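Local coordinates for synaptic vesicle membrane protein VAT-1 homolog-like (Homo sapiens, PDB 4A27) that is thought to act as an oxidoreductase of the zinc-containing alcohol dehydrogenase family, in its quinone oxidoreductase branch, at residues C102-V105 against E106-Y109; F127-A130 against Y131-F135; L280-L283 against L284-G288; L292-G295 against V296-L300. All blocks are in the same frame, centred on the assembly; numbering follows the deposited sequence.

Interaction 1: C102-V105 against E106-Y109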
ATOM      1  N   CYS A 102       6.824 -33.702   9.276  1.00 44.50           N
ATOM      2  CA  CYS A 102       7.582 -33.552   8.053  1.00 46.55           C
ATOM      3  C   CYS A 102       7.030 -32.338   7.304  1.00 52.28           C
ATOM      4  O   CYS A 102       5.819 -32.118   7.277  1.00 56.72           O
ATOM      5  CB  CYS A 102       7.495 -34.831   7.199  1.00 64.77           C
ATOM      6  SG  CYS A 102       8.511 -36.222   7.866  1.00 66.12           S
ATOM      7  N   THR A 103       7.919 -31.527   6.728  1.00 52.04           N
ATOM      8  CA  THR A 103       7.500 -30.322   5.985  1.00 50.13           C
ATOM      9  C   THR A 103       8.563 -29.936   4.937  1.00 46.63           C
ATOM     10  O   THR A 103       9.773 -30.161   5.160  1.00 50.11           O
ATOM     11  CB  THR A 103       7.229 -29.110   6.968  1.00 56.46           C
ATOM     12  OG1 THR A 103       6.416 -28.098   6.333  1.00 47.71           O
ATOM     13  CG2 THR A 103       8.544 -28.512   7.479  1.00 42.18           C
ATOM     14  N   PRO A 104       8.121 -29.375   3.791  1.00 50.32           N
ATOM     15  CA  PRO A 104       9.072 -28.970   2.754  1.00 50.13           C
ATOM     16  C   PRO A 104      10.108 -27.984   3.292  1.00 55.68           C
ATOM     17  O   PRO A 104       9.779 -27.108   4.084  1.00 49.92           O
ATOM     18  CB  PRO A 104       8.184 -28.324   1.691  1.00 51.44           C
ATOM     19  CG  PRO A 104       6.858 -28.955   1.854  1.00 47.12           C
ATOM     20  CD  PRO A 104       6.718 -29.208   3.344  1.00 50.30           C
ATOM     21  N   VAL A 105      11.355 -28.151   2.872  1.00 51.17           N
ATOM     22  CA  VAL A 105      12.468 -27.402   3.410  1.00 50.38           C
ATOM     23  C   VAL A 105      12.314 -25.865   3.237  1.00 58.48           C
ATOM     24  O   VAL A 105      12.909 -25.100   4.002  1.00 53.04           O
ATOM     25  CB  VAL A 105      13.808 -27.862   2.757  1.00 63.97           C
ATOM     26  CG1 VAL A 105      13.889 -27.364   1.301  1.00 57.00           C
ATOM     27  CG2 VAL A 105      15.013 -27.407   3.567  1.00 59.53           C
ATOM     28  N   GLU A 106      11.521 -25.408   2.260  1.00 54.08           N
ATOM     29  CA  GLU A 106      11.370 -23.973   2.067  1.00 52.64           C
ATOM     30  C   GLU A 106      10.633 -23.315   3.230  1.00 67.04           C
ATOM     31  O   GLU A 106      10.731 -22.108   3.377  1.00 50.10           O
ATOM     32  CB  GLU A 106      10.755 -23.576   0.708  1.00 56.68           C
ATOM     33  CG  GLU A 106       9.389 -24.110   0.398  1.00 52.45           C
ATOM     34  CD  GLU A 106       9.420 -25.462  -0.298  1.00 69.10           C
ATOM     35  OE1 GLU A 106      10.470 -26.171  -0.226  1.00 62.50           O
ATOM     36  OE2 GLU A 106       8.373 -25.823  -0.889  1.00 63.77           O
ATOM     37  N   PHE A 107       9.947 -24.108   4.063  1.00 54.61           N
ATOM     38  CA  PHE A 107       9.244 -23.583   5.223  1.00 53.96           C
ATOM     39  C   PHE A 107       9.974 -23.752   6.556  1.00 43.05           C
ATOM     40  O   PHE A 107       9.382 -23.581   7.628  1.00 42.07           O
ATOM     41  CB  PHE A 107       7.874 -24.222   5.316  1.00 47.44           C
ATOM     42  CG  PHE A 107       7.088 -24.107   4.074  1.00 52.62           C
ATOM     43  CD1 PHE A 107       6.850 -22.857   3.494  1.00 50.51           C
ATOM     44  CD2 PHE A 107       6.599 -25.251   3.451  1.00 53.87           C
ATOM     45  CE1 PHE A 107       6.104 -22.748   2.330  1.00 55.56           C
ATOM     46  CE2 PHE A 107       5.872 -25.168   2.282  1.00 55.02           C
ATOM     47  CZ  PHE A 107       5.618 -23.926   1.710  1.00 55.94           C
ATOM     48  N   VAL A 108      11.261 -24.056   6.496  1.00 45.84           N
ATOM     49  CA  VAL A 108      12.029 -24.343   7.693  1.00 44.21           C
ATOM     50  C   VAL A 108      13.129 -23.326   7.869  1.00 46.00           C
ATOM     51  O   VAL A 108      13.749 -22.907   6.896  1.00 48.89           O
ATOM     52  CB  VAL A 108      12.655 -25.783   7.642  1.00 48.88           C
ATOM     53  CG1 VAL A 108      13.379 -26.078   8.935  1.00 46.87           C
ATOM     54  CG2 VAL A 108      11.582 -26.817   7.388  1.00 48.22           C
ATOM     55  N   TYR A 109      13.397 -22.947   9.109  1.00 47.38           N
ATOM     56  CA  TYR A 109      14.375 -21.910   9.383  1.00 41.00           C
ATOM     57  C   TYR A 109      15.164 -22.293  10.586  1.00 44.96           C
ATOM     58  O   TYR A 109      14.613 -22.670  11.608  1.00 43.12           O
ATOM     59  CB  TYR A 109      13.712 -20.541   9.621  1.00 40.85           C
ATOM     60  CG  TYR A 109      12.568 -20.301   8.694  1.00 40.71           C
ATOM     61  CD1 TYR A 109      12.752 -19.747   7.445  1.00 42.95           C
ATOM     62  CD2 TYR A 109      11.282 -20.655   9.068  1.00 44.11           C
ATOM     63  CE1 TYR A 109      11.671 -19.554   6.591  1.00 45.77           C
ATOM     64  CE2 TYR A 109      10.231 -20.478   8.231  1.00 42.38           C
ATOM     65  CZ  TYR A 109      10.417 -19.961   6.982  1.00 41.00           C
ATOM     66  OH  TYR A 109       9.315 -19.754   6.152  1.00 44.93           O
TER
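Pro104 meets the Phe107 ring with its ring carbons: CD lies at the aromatic edge, in its plane, CG comes within 3.9 Å of Phe107 CE2, and the two side chains cross at a slant. Over one face of that ring, above its centre, sits Glu106 CG, 3.9 Å from the plane. The glutamate reaches that place because its CG leaves between the backbone N and the carbonyl carbon (chi1 59°); a bend at chi2 carries the carboxylate back, with Glu106 OE2 3.6 Å from Pro104 CB. Thr103 CG2 and Val108 CG2 are pressed to 3.5 Å, tight for two methyls, while Thr103 OG1 is satisfied by Phe91 O. A short 3-10 turn leads from strand 100-104 to strand 108-110 of the GroES-like domain: Phe107 N donates to Pro104 O (3.0 Å, 164°) and Val108 N to Val105 O (3.2 Å). With an alanine at Phe107, Pro104 would probably lose its aromatic neighbour and Phe285 its edge-to-face partner. Across the turn, main-chain bonds set the shape and carbon contacts fill it, the carboxylate lying against proline carbon with a bound 1,2-ethanediol close to the Glu106 side chain.

Interaction 2: F127-A130 against Y131-F135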
ATOM      1  N   PHE A 127       5.560 -12.734  14.088  1.00 35.59           N
ATOM      2  CA  PHE A 127       6.524 -11.745  13.653  1.00 32.73           C
ATOM      3  C   PHE A 127       6.578 -11.583  12.131  1.00 33.10           C
ATOM      4  O   PHE A 127       6.767 -10.460  11.641  1.00 33.56           O
ATOM      5  CB  PHE A 127       7.911 -11.969  14.255  1.00 34.26           C
ATOM      6  CG  PHE A 127       8.020 -11.473  15.673  1.00 34.23           C
ATOM      7  CD1 PHE A 127       7.523 -12.237  16.727  1.00 35.98           C
ATOM      8  CD2 PHE A 127       8.574 -10.223  15.946  1.00 36.99           C
ATOM      9  CE1 PHE A 127       7.567 -11.754  18.044  1.00 35.48           C
ATOM     10  CE2 PHE A 127       8.634  -9.734  17.266  1.00 35.85           C
ATOM     11  CZ  PHE A 127       8.129 -10.520  18.311  1.00 41.98           C
ATOM     12  N   VAL A 128       6.379 -12.665  11.371  1.00 32.85           N
ATOM     13  CA  VAL A 128       6.351 -12.523   9.926  1.00 33.64           C
ATOM     14  C   VAL A 128       5.089 -11.714   9.548  1.00 31.71           C
ATOM     15  O   VAL A 128       5.134 -10.861   8.688  1.00 30.44           O
ATOM     16  CB  VAL A 128       6.403 -13.903   9.170  1.00 38.81           C
ATOM     17  CG1 VAL A 128       6.191 -13.724   7.716  1.00 34.67           C
ATOM     18  CG2 VAL A 128       7.763 -14.627   9.401  1.00 36.32           C
ATOM     19  N   THR A 129       3.965 -11.972  10.198  1.00 34.16           N
ATOM     20  CA  THR A 129       2.748 -11.232   9.875  1.00 36.04           C
ATOM     21  C   THR A 129       2.977  -9.739  10.091  1.00 31.29           C
ATOM     22  O   THR A 129       2.673  -8.901   9.251  1.00 30.64           O
ATOM     23  CB  THR A 129       1.577 -11.751  10.737  1.00 34.28           C
ATOM     24  OG1 THR A 129       1.321 -13.102  10.376  1.00 36.55           O
ATOM     25  CG2 THR A 129       0.297 -10.913  10.579  1.00 28.87           C
ATOM     26  N   ALA A 130       3.493  -9.422  11.252  1.00 32.45           N
ATOM     27  CA  ALA A 130       3.781  -8.057  11.644  1.00 33.49           C
ATOM     28  C   ALA A 130       4.707  -7.395  10.648  1.00 31.74           C
ATOM     29  O   ALA A 130       4.462  -6.295  10.183  1.00 32.06           O
ATOM     30  CB  ALA A 130       4.416  -8.060  13.047  1.00 28.11           C
ATOM     31  N   TYR A 131       5.747  -8.099  10.261  1.00 33.64           N
ATOM     32  CA  TYR A 131       6.762  -7.507   9.418  1.00 33.91           C
ATOM     33  C   TYR A 131       6.180  -7.257   8.030  1.00 33.36           C
ATOM     34  O   TYR A 131       6.368  -6.171   7.427  1.00 32.14           O
ATOM     35  CB  TYR A 131       7.987  -8.423   9.320  1.00 32.11           C
ATOM     36  CG  TYR A 131       9.143  -7.771   8.684  1.00 34.60           C
ATOM     37  CD1 TYR A 131       9.261  -7.683   7.309  1.00 35.37           C
ATOM     38  CD2 TYR A 131      10.127  -7.177   9.462  1.00 35.21           C
ATOM     39  CE1 TYR A 131      10.356  -7.019   6.725  1.00 41.39           C
ATOM     40  CE2 TYR A 131      11.185  -6.541   8.890  1.00 36.43           C
ATOM     41  CZ  TYR A 131      11.303  -6.458   7.514  1.00 41.55           C
ATOM     42  OH  TYR A 131      12.428  -5.820   6.968  1.00 43.50           O
ATOM     43  N   VAL A 132       5.452  -8.244   7.524  1.00 33.29           N
ATOM     44  CA  VAL A 132       4.987  -8.144   6.174  1.00 36.51           C
ATOM     45  C   VAL A 132       3.961  -7.025   6.063  1.00 37.09           C
ATOM     46  O   VAL A 132       3.959  -6.274   5.058  1.00 33.26           O
ATOM     47  CB  VAL A 132       4.460  -9.472   5.626  1.00 39.77           C
ATOM     48  CG1 VAL A 132       3.912  -9.233   4.257  1.00 40.93           C
ATOM     49  CG2 VAL A 132       5.587 -10.523   5.554  1.00 38.67           C
ATOM     50  N   MET A 133       3.100  -6.895   7.073  1.00 38.07           N
ATOM     51  CA  MET A 133       2.105  -5.830   7.039  1.00 35.28           C
ATOM     52  C   MET A 133       2.718  -4.448   7.060  1.00 38.40           C
ATOM     53  O   MET A 133       2.235  -3.551   6.364  1.00 32.22           O
ATOM     54  CB  MET A 133       1.111  -5.975   8.174  1.00 35.75           C
ATOM     55  CG  MET A 133       0.231  -7.215   8.053  1.00 37.89           C
ATOM     56  SD  MET A 133      -1.157  -7.225   9.255  1.00 41.23           S
ATOM     57  CE  MET A 133      -0.162  -7.116  10.787  1.00 31.86           C
ATOM     58  N   LEU A 134       3.717  -4.259   7.921  1.00 31.36           N
ATOM     59  CA  LEU A 134       4.276  -2.961   8.137  1.00 29.31           C
ATOM     60  C   LEU A 134       5.180  -2.514   7.014  1.00 34.25           C
ATOM     61  O   LEU A 134       5.212  -1.319   6.708  1.00 34.43           O
ATOM     62  CB  LEU A 134       5.099  -2.917   9.430  1.00 30.52           C
ATOM     63  CG  LEU A 134       4.342  -2.927  10.764  1.00 31.97           C
ATOM     64  CD1 LEU A 134       5.377  -3.114  11.952  1.00 28.12           C
ATOM     65  CD2 LEU A 134       3.396  -1.657  10.901  1.00 34.67           C
ATOM     66  N   PHE A 135       5.941  -3.444   6.423  1.00 30.67           N
ATOM     67  CA  PHE A 135       6.964  -3.070   5.482  1.00 37.27           C
ATOM     68  C   PHE A 135       6.744  -3.548   4.053  1.00 40.32           C
ATOM     69  O   PHE A 135       7.326  -2.977   3.159  1.00 40.83           O
ATOM     70  CB  PHE A 135       8.341  -3.534   5.961  1.00 37.47           C
ATOM     71  CG  PHE A 135       8.704  -3.027   7.312  1.00 36.20           C
ATOM     72  CD1 PHE A 135       9.039  -1.678   7.492  1.00 45.75           C
ATOM     73  CD2 PHE A 135       8.778  -3.889   8.411  1.00 35.88           C
ATOM     74  CE1 PHE A 135       9.398  -1.183   8.778  1.00 39.35           C
ATOM     75  CE2 PHE A 135       9.150  -3.413   9.689  1.00 41.66           C
ATOM     76  CZ  PHE A 135       9.452  -2.048   9.861  1.00 39.90           C
TER
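Thr129 and Met133 lie side by side one turn apart on helix 124-137, an alpha-helix that widens into a pi-type turn at 132-135 and is wedged between helix 290-305, helix 154-163 and strand 274-278 of the Rossmann sheet. Met133 CB rests 3.5 Å from Thr129 O, the same carbonyl that takes the hydrogen bond from Met133 N at 3.0 Å. The position of the next atom anti to the carbonyl carbon (chi1 -67°) brings Met133 CG back over the preceding turn, 3.2 Å from Thr129 O. Met133 SD follows on an extended chi2 and passes 4.2 Å from Thr129 CG2. A final bend at chi3 (-58°) tucks Met133 CE in beside that methyl, 3.8 Å from Thr129 CG2. The threonine is turned to receive it: OG1 points the other way and bonds to Met125 O, leaving CG2 to face the thioether. Phe278 packs on both side chains.

On another side of the helix Val128 and Val132 repeat the four-residue step, pointing the same way, and Val128 also packs on Val297 of helix 290-305. Ala130 packs on Ala158 and Leu162 of helix 154-163. Successive amides from Tyr131 to Leu134 each bond to the carbonyl four residues back. Farther along, Phe135 CD2 stands 3.5 Å above the Tyr131 ring plane, over its centre.

Interaction 3: L280-L283 against L284-G288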
ATOM      1  N   LEU A 280      -1.092 -14.769   5.897  1.00 35.60           N
ATOM      2  CA  LEU A 280       0.213 -15.384   5.743  1.00 48.00           C
ATOM      3  C   LEU A 280       0.118 -16.842   5.228  1.00 45.00           C
ATOM      4  O   LEU A 280       0.942 -17.265   4.427  1.00 40.82           O
ATOM      5  CB  LEU A 280       0.986 -15.342   7.064  1.00 36.84           C
ATOM      6  CG  LEU A 280       2.365 -15.992   7.115  1.00 51.25           C
ATOM      7  CD1 LEU A 280       3.225 -15.528   5.920  1.00 38.11           C
ATOM      8  CD2 LEU A 280       3.068 -15.663   8.486  1.00 30.54           C
ATOM      9  N   LEU A 281      -0.820 -17.615   5.749  1.00 40.47           N
ATOM     10  CA  LEU A 281      -0.921 -19.027   5.382  1.00 47.32           C
ATOM     11  C   LEU A 281      -1.162 -19.187   3.885  1.00 49.06           C
ATOM     12  O   LEU A 281      -0.479 -19.991   3.230  1.00 47.50           O
ATOM     13  CB  LEU A 281      -1.986 -19.763   6.207  1.00 45.03           C
ATOM     14  CG  LEU A 281      -1.540 -19.932   7.665  1.00 51.11           C
ATOM     15  CD1 LEU A 281      -2.588 -20.623   8.421  1.00 43.07           C
ATOM     16  CD2 LEU A 281      -0.190 -20.667   7.879  1.00 41.29           C
ATOM     17  N   ASN A 282      -2.072 -18.392   3.342  1.00 49.84           N
ATOM     18  CA  ASN A 282      -2.317 -18.395   1.896  1.00 53.08           C
ATOM     19  C   ASN A 282      -1.116 -17.997   1.082  1.00 49.24           C
ATOM     20  O   ASN A 282      -0.874 -18.584   0.026  1.00 46.53           O
ATOM     21  CB  ASN A 282      -3.452 -17.467   1.522  1.00 50.78           C
ATOM     22  CG  ASN A 282      -4.787 -18.000   1.931  1.00 50.63           C
ATOM     23  OD1 ASN A 282      -4.899 -19.128   2.430  1.00 49.81           O
ATOM     24  ND2 ASN A 282      -5.814 -17.181   1.762  1.00 59.23           N
ATOM     25  N   LEU A 283      -0.368 -17.012   1.572  1.00 49.67           N
ATOM     26  CA  LEU A 283       0.850 -16.568   0.912  1.00 47.15           C
ATOM     27  C   LEU A 283       1.849 -17.707   0.833  1.00 49.50           C
ATOM     28  O   LEU A 283       2.505 -17.885  -0.195  1.00 50.64           O
ATOM     29  CB  LEU A 283       1.473 -15.376   1.663  1.00 47.83           C
ATOM     30  CG  LEU A 283       2.483 -14.476   0.963  1.00 60.15           C
ATOM     31  CD1 LEU A 283       1.911 -13.895  -0.346  1.00 52.55           C
ATOM     32  CD2 LEU A 283       2.917 -13.321   1.901  1.00 49.67           C
ATOM     33  N   LEU A 284       1.932 -18.486   1.919  1.00 42.21           N
ATOM     34  CA  LEU A 284       2.843 -19.614   2.024  1.00 44.56           C
ATOM     35  C   LEU A 284       2.449 -20.843   1.167  1.00 44.89           C
ATOM     36  O   LEU A 284       3.250 -21.333   0.381  1.00 45.92           O
ATOM     37  CB  LEU A 284       2.961 -20.075   3.464  1.00 46.69           C
ATOM     38  CG  LEU A 284       3.727 -19.127   4.372  1.00 63.46           C
ATOM     39  CD1 LEU A 284       3.440 -19.478   5.827  1.00 43.73           C
ATOM     40  CD2 LEU A 284       5.213 -19.150   4.046  1.00 48.99           C
ATOM     41  N   PHE A 285       1.217 -21.295   1.335  1.00 45.16           N
ATOM     42  CA  PHE A 285       0.797 -22.627   0.928  1.00 50.00           C
ATOM     43  C   PHE A 285      -0.088 -22.628  -0.318  1.00 56.05           C
ATOM     44  O   PHE A 285      -0.310 -23.690  -0.857  1.00 67.35           O
ATOM     45  CB  PHE A 285       0.044 -23.333   2.070  1.00 46.70           C
ATOM     46  CG  PHE A 285       0.874 -23.585   3.289  1.00 45.45           C
ATOM     47  CD1 PHE A 285       2.118 -24.196   3.196  1.00 54.30           C
ATOM     48  CD2 PHE A 285       0.417 -23.217   4.541  1.00 47.83           C
ATOM     49  CE1 PHE A 285       2.896 -24.430   4.346  1.00 58.42           C
ATOM     50  CE2 PHE A 285       1.185 -23.471   5.686  1.00 48.00           C
ATOM     51  CZ  PHE A 285       2.420 -24.061   5.579  1.00 43.45           C
ATOM     52  N   LYS A 286      -0.604 -21.464  -0.734  1.00 60.30           N
ATOM     53  CA  LYS A 286      -1.419 -21.333  -1.960  1.00 65.30           C
ATOM     54  C   LYS A 286      -0.785 -20.451  -3.040  1.00 64.12           C
ATOM     55  O   LYS A 286      -0.987 -20.707  -4.225  1.00 60.65           O
ATOM     56  CB  LYS A 286      -2.800 -20.747  -1.659  1.00 55.29           C
ATOM     57  CG  LYS A 286      -3.587 -21.514  -0.662  1.00 68.58           C
ATOM     58  CD  LYS A 286      -5.019 -21.005  -0.591  1.00 80.20           C
ATOM     59  CE  LYS A 286      -5.796 -21.734   0.507  1.00 88.75           C
ATOM     60  NZ  LYS A 286      -7.170 -21.206   0.670  1.00 69.57           N
ATOM     61  N   GLN A 287      -0.052 -19.412  -2.637  1.00 53.17           N
ATOM     62  CA  GLN A 287       0.441 -18.427  -3.579  1.00 49.77           C
ATOM     63  C   GLN A 287       1.939 -18.516  -3.844  1.00 51.78           C
ATOM     64  O   GLN A 287       2.453 -17.782  -4.672  1.00 52.71           O
ATOM     65  CB  GLN A 287       0.068 -17.035  -3.099  1.00 53.14           C
ATOM     66  CG  GLN A 287      -1.425 -16.771  -3.171  1.00 51.88           C
ATOM     67  CD  GLN A 287      -1.880 -15.706  -2.180  1.00 58.58           C
ATOM     68  OE1 GLN A 287      -1.063 -14.977  -1.628  1.00 45.99           O
ATOM     69  NE2 GLN A 287      -3.193 -15.644  -1.923  1.00 53.93           N
ATOM     70  N   GLY A 288       2.646 -19.381  -3.136  1.00 46.50           N
ATOM     71  CA  GLY A 288       4.012 -19.710  -3.521  1.00 49.59           C
ATOM     72  C   GLY A 288       5.081 -18.710  -3.145  1.00 60.66           C
ATOM     73  O   GLY A 288       6.136 -18.650  -3.801  1.00 53.38           O
TER
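Leu280 and Leu284 cross one helical turn apart, Leu280 CG 3.9 Å from Leu284 CD1, and beside them Leu281 CD2 reaches Phe285 CE2 at 3.8 Å, these two side chains pointing the same way. Leu284 CB covers one face of the Phe285 ring. The extended Lys286 chain runs alongside Asn282, its carbon CE 3.4 Å from Asn282 OD1. Gln287, extended beyond CG, crosses Leu283 at about a right angle, putting OE1 3.4 Å from Leu283 CD1. Behind them, Asn282 O is gripped twice, by Lys286 N (3.0 Å) and Gln287 N (2.9 Å), as the helix unwinds. Farther out, the second subunit takes over: its Asn272 ND2 bonds to Gln287 OE1, and its Glu270 O accepts from Asn282 ND2. A leucine at Gln287 would probably leave Asn272 of the second subunit without its amide partner at the interface. Inward, Leu280, Leu283 and Leu284 pack on Ile293 of helix 290-305. Asn282, Leu283 and Gln287 thus bring to the subunit interface a short helix that follows strand 274-278, an outermost strand of the Rossmann sheet within the chain, and closes in a turn to Gly288, the first residue with positive phi.

Interaction 4: L292-G295 against V296-L300. With EDO (1,2-ethanediol), chain E.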
ATOM      1  N   LEU A 292      10.153 -15.002  -0.600  1.00 52.16           N
ATOM      2  CA  LEU A 292       9.939 -13.722   0.065  1.00 49.99           C
ATOM      3  C   LEU A 292       9.949 -13.875   1.584  1.00 41.01           C
ATOM      4  O   LEU A 292      10.630 -13.109   2.296  1.00 45.09           O
ATOM      5  CB  LEU A 292       8.596 -13.127  -0.376  1.00 51.80           C
ATOM      6  CG  LEU A 292       8.214 -11.844   0.373  1.00 56.36           C
ATOM      7  CD1 LEU A 292       9.262 -10.730   0.125  1.00 60.38           C
ATOM      8  CD2 LEU A 292       6.831 -11.428  -0.036  1.00 56.95           C
ATOM      9  N   ILE A 293       9.185 -14.855   2.078  1.00 46.88           N
ATOM     10  CA  ILE A 293       9.018 -15.039   3.519  1.00 44.46           C
ATOM     11  C   ILE A 293      10.366 -15.351   4.152  1.00 40.52           C
ATOM     12  O   ILE A 293      10.662 -14.877   5.243  1.00 52.95           O
ATOM     13  CB  ILE A 293       7.933 -16.058   3.859  1.00 43.28           C
ATOM     14  CG1 ILE A 293       6.546 -15.504   3.468  1.00 41.16           C
ATOM     15  CG2 ILE A 293       7.997 -16.530   5.369  1.00 36.21           C
ATOM     16  CD1 ILE A 293       6.227 -14.065   4.027  1.00 45.79           C
ATOM     17  N   ARG A 294      11.215 -16.066   3.441  1.00 43.55           N
ATOM     18  CA  ARG A 294      12.542 -16.399   3.955  1.00 38.13           C
ATOM     19  C   ARG A 294      13.370 -15.147   4.129  1.00 50.08           C
ATOM     20  O   ARG A 294      14.119 -15.033   5.117  1.00 45.87           O
ATOM     21  CB  ARG A 294      13.268 -17.394   3.044  1.00 48.39           C
ATOM     22  CG  ARG A 294      14.665 -17.824   3.546  1.00 50.29           C
ATOM     23  CD  ARG A 294      15.187 -19.120   2.864  1.00 55.40           C
ATOM     24  NE  ARG A 294      14.231 -20.195   3.109  1.00 52.00           N
ATOM     25  CZ  ARG A 294      14.243 -21.023   4.157  1.00 46.71           C
ATOM     26  NH1 ARG A 294      15.219 -21.017   5.043  1.00 43.21           N
ATOM     27  NH2 ARG A 294      13.277 -21.899   4.296  1.00 48.52           N
ATOM     28  N   GLY A 295      13.273 -14.231   3.159  1.00 43.32           N
ATOM     29  CA  GLY A 295      13.834 -12.891   3.309  1.00 45.31           C
ATOM     30  C   GLY A 295      13.372 -12.168   4.564  1.00 45.10           C
ATOM     31  O   GLY A 295      14.190 -11.661   5.324  1.00 45.35           O
ATOM     32  N   VAL A 296      12.056 -12.143   4.797  1.00 36.35           N
ATOM     33  CA  VAL A 296      11.512 -11.583   6.043  1.00 34.26           C
ATOM     34  C   VAL A 296      12.068 -12.267   7.287  1.00 33.40           C
ATOM     35  O   VAL A 296      12.556 -11.600   8.207  1.00 38.70           O
ATOM     36  CB  VAL A 296       9.970 -11.673   6.039  1.00 35.01           C
ATOM     37  CG1 VAL A 296       9.357 -11.328   7.431  1.00 28.90           C
ATOM     38  CG2 VAL A 296       9.436 -10.779   4.913  1.00 36.56           C
ATOM     39  N   VAL A 297      12.085 -13.595   7.303  1.00 41.15           N
ATOM     40  CA  VAL A 297      12.603 -14.327   8.490  1.00 31.25           C
ATOM     41  C   VAL A 297      14.078 -14.031   8.769  1.00 39.83           C
ATOM     42  O   VAL A 297      14.497 -13.893   9.923  1.00 35.76           O
ATOM     43  CB  VAL A 297      12.405 -15.817   8.369  1.00 35.80           C
ATOM     44  CG1 VAL A 297      13.197 -16.544   9.451  1.00 32.39           C
ATOM     45  CG2 VAL A 297      10.913 -16.184   8.443  1.00 33.12           C
ATOM     46  N   GLU A 298      14.860 -13.903   7.709  1.00 35.41           N
ATOM     47  CA  GLU A 298      16.278 -13.593   7.872  1.00 43.64           C
ATOM     48  C   GLU A 298      16.475 -12.234   8.503  1.00 36.51           C
ATOM     49  O   GLU A 298      17.271 -12.083   9.449  1.00 43.59           O
ATOM     50  CB  GLU A 298      17.016 -13.665   6.529  1.00 45.43           C
ATOM     51  CG  GLU A 298      17.196 -15.085   6.018  1.00 61.96           C
ATOM     52  CD  GLU A 298      17.908 -15.158   4.638  1.00 77.76           C
ATOM     53  OE1 GLU A 298      18.332 -14.108   4.100  1.00 69.83           O
ATOM     54  OE2 GLU A 298      18.049 -16.274   4.092  1.00 70.56           O
ATOM     55  N   LYS A 299      15.716 -11.243   8.045  1.00 43.92           N
ATOM     56  CA  LYS A 299      15.747  -9.946   8.703  1.00 41.96           C
ATOM     57  C   LYS A 299      15.190 -10.038  10.152  1.00 46.63           C
ATOM     58  O   LYS A 299      15.760  -9.452  11.058  1.00 41.14           O
ATOM     59  CB  LYS A 299      14.962  -8.893   7.904  1.00 47.02           C
ATOM     60  CG  LYS A 299      15.522  -8.603   6.492  1.00 50.75           C
ATOM     61  CD  LYS A 299      14.545  -7.669   5.703  1.00 64.79           C
ATOM     62  CE  LYS A 299      14.635  -7.786   4.172  1.00 86.19           C
ATOM     63  NZ  LYS A 299      13.274  -7.735   3.509  1.00 69.81           N
ATOM     64  N   LEU A 300      14.076 -10.741  10.383  1.00 40.66           N
ATOM     65  CA  LEU A 300      13.592 -10.929  11.793  1.00 35.45           C
ATOM     66  C   LEU A 300      14.700 -11.544  12.691  1.00 39.21           C
ATOM     67  O   LEU A 300      14.894 -11.113  13.828  1.00 41.87           O
ATOM     68  CB  LEU A 300      12.331 -11.765  11.853  1.00 34.82           C
ATOM     69  CG  LEU A 300      11.089 -11.113  11.254  1.00 30.48           C
ATOM     70  CD1 LEU A 300       9.954 -12.079  11.117  1.00 39.65           C
ATOM     71  CD2 LEU A 300      10.631  -9.872  12.185  1.00 36.75           C
TER
HETATM   72  C1  EDO E1389      14.233 -20.210  -0.321  1.00 73.36           C
HETATM   73  O1  EDO E1389      13.540 -20.513   0.910  1.00 40.22           O
HETATM   74  C2  EDO E1389      13.035 -20.343  -1.201  1.00 78.01           C
HETATM   75  O2  EDO E1389      12.166 -20.611  -0.095  1.00 34.16           O
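Among the charged side chains, Arg294 and Glu298 come closest through carbon: Arg294 CG is 3.8 Å from Glu298 OE2, while the charged ends stay apart, Arg294 NE 5.6 Å from the same oxygen. Their planes are turned 74° against each other, and no salt bridge forms. The guanidinium is instead taken elsewhere. A bend at chi3 (-58°) sends it off the helix, where NH2 donates to Val108 O and more weakly to Glu106 O. A 1,2-ethanediol, probably from the crystallisation liquor, has O1 at the guanidinium edge near its plane; its separation from NE is so short that the detail of that bond is doubtful.

The apolar contacts lie on the buried side. Ile293 CG2 and Val297 CG2 meet at 4.3 Å, a loose step along the helix, and both side chains touch Tyr109 and Val128. In this part helix 290-305 is amphipathic: it packs against strand 108-110 of the GroES-like domain and against helix 124-137, while Glu298 and Lys299 are on its exposed side. Leu292 adds a contact to Leu231 of the second subunit.

Main-chain bonds make up the remaining group. Val296 N donates to Leu292 O (3.0 Å), Val297 N to Ile293 O (2.8 Å), Glu298 N to Arg294 O and Lys299 N to Gly295 O. The aliphatic parts of two side chains stay near these acceptors: Lys299 CG stands 3.5 Å from Gly295 O, and Glu298 CG 3.2 Å from Arg294 O.

Interaction 2 is the buried one, a mostly apolar helix interior, its centre about 10 Å from that of interaction 4; interactions 1, 3 and 4 are partly buried. Interactions 3 and 4 lie on consecutive helices and share the cluster round Ile293, which also meets Val128 of 127-135. Interaction 1 belongs to the GroES-like part and touches the other part chiefly by ring contact with Phe285 of interaction 3 and by carbonyls that receive Arg294 of interaction 4. Polar chemistry gathers at the margins: the arginine of 292-300 reaching the turn of 102-109, amides of 280-288 reaching the second subunit, against valine, methionine and threonine methyls inside 127-135.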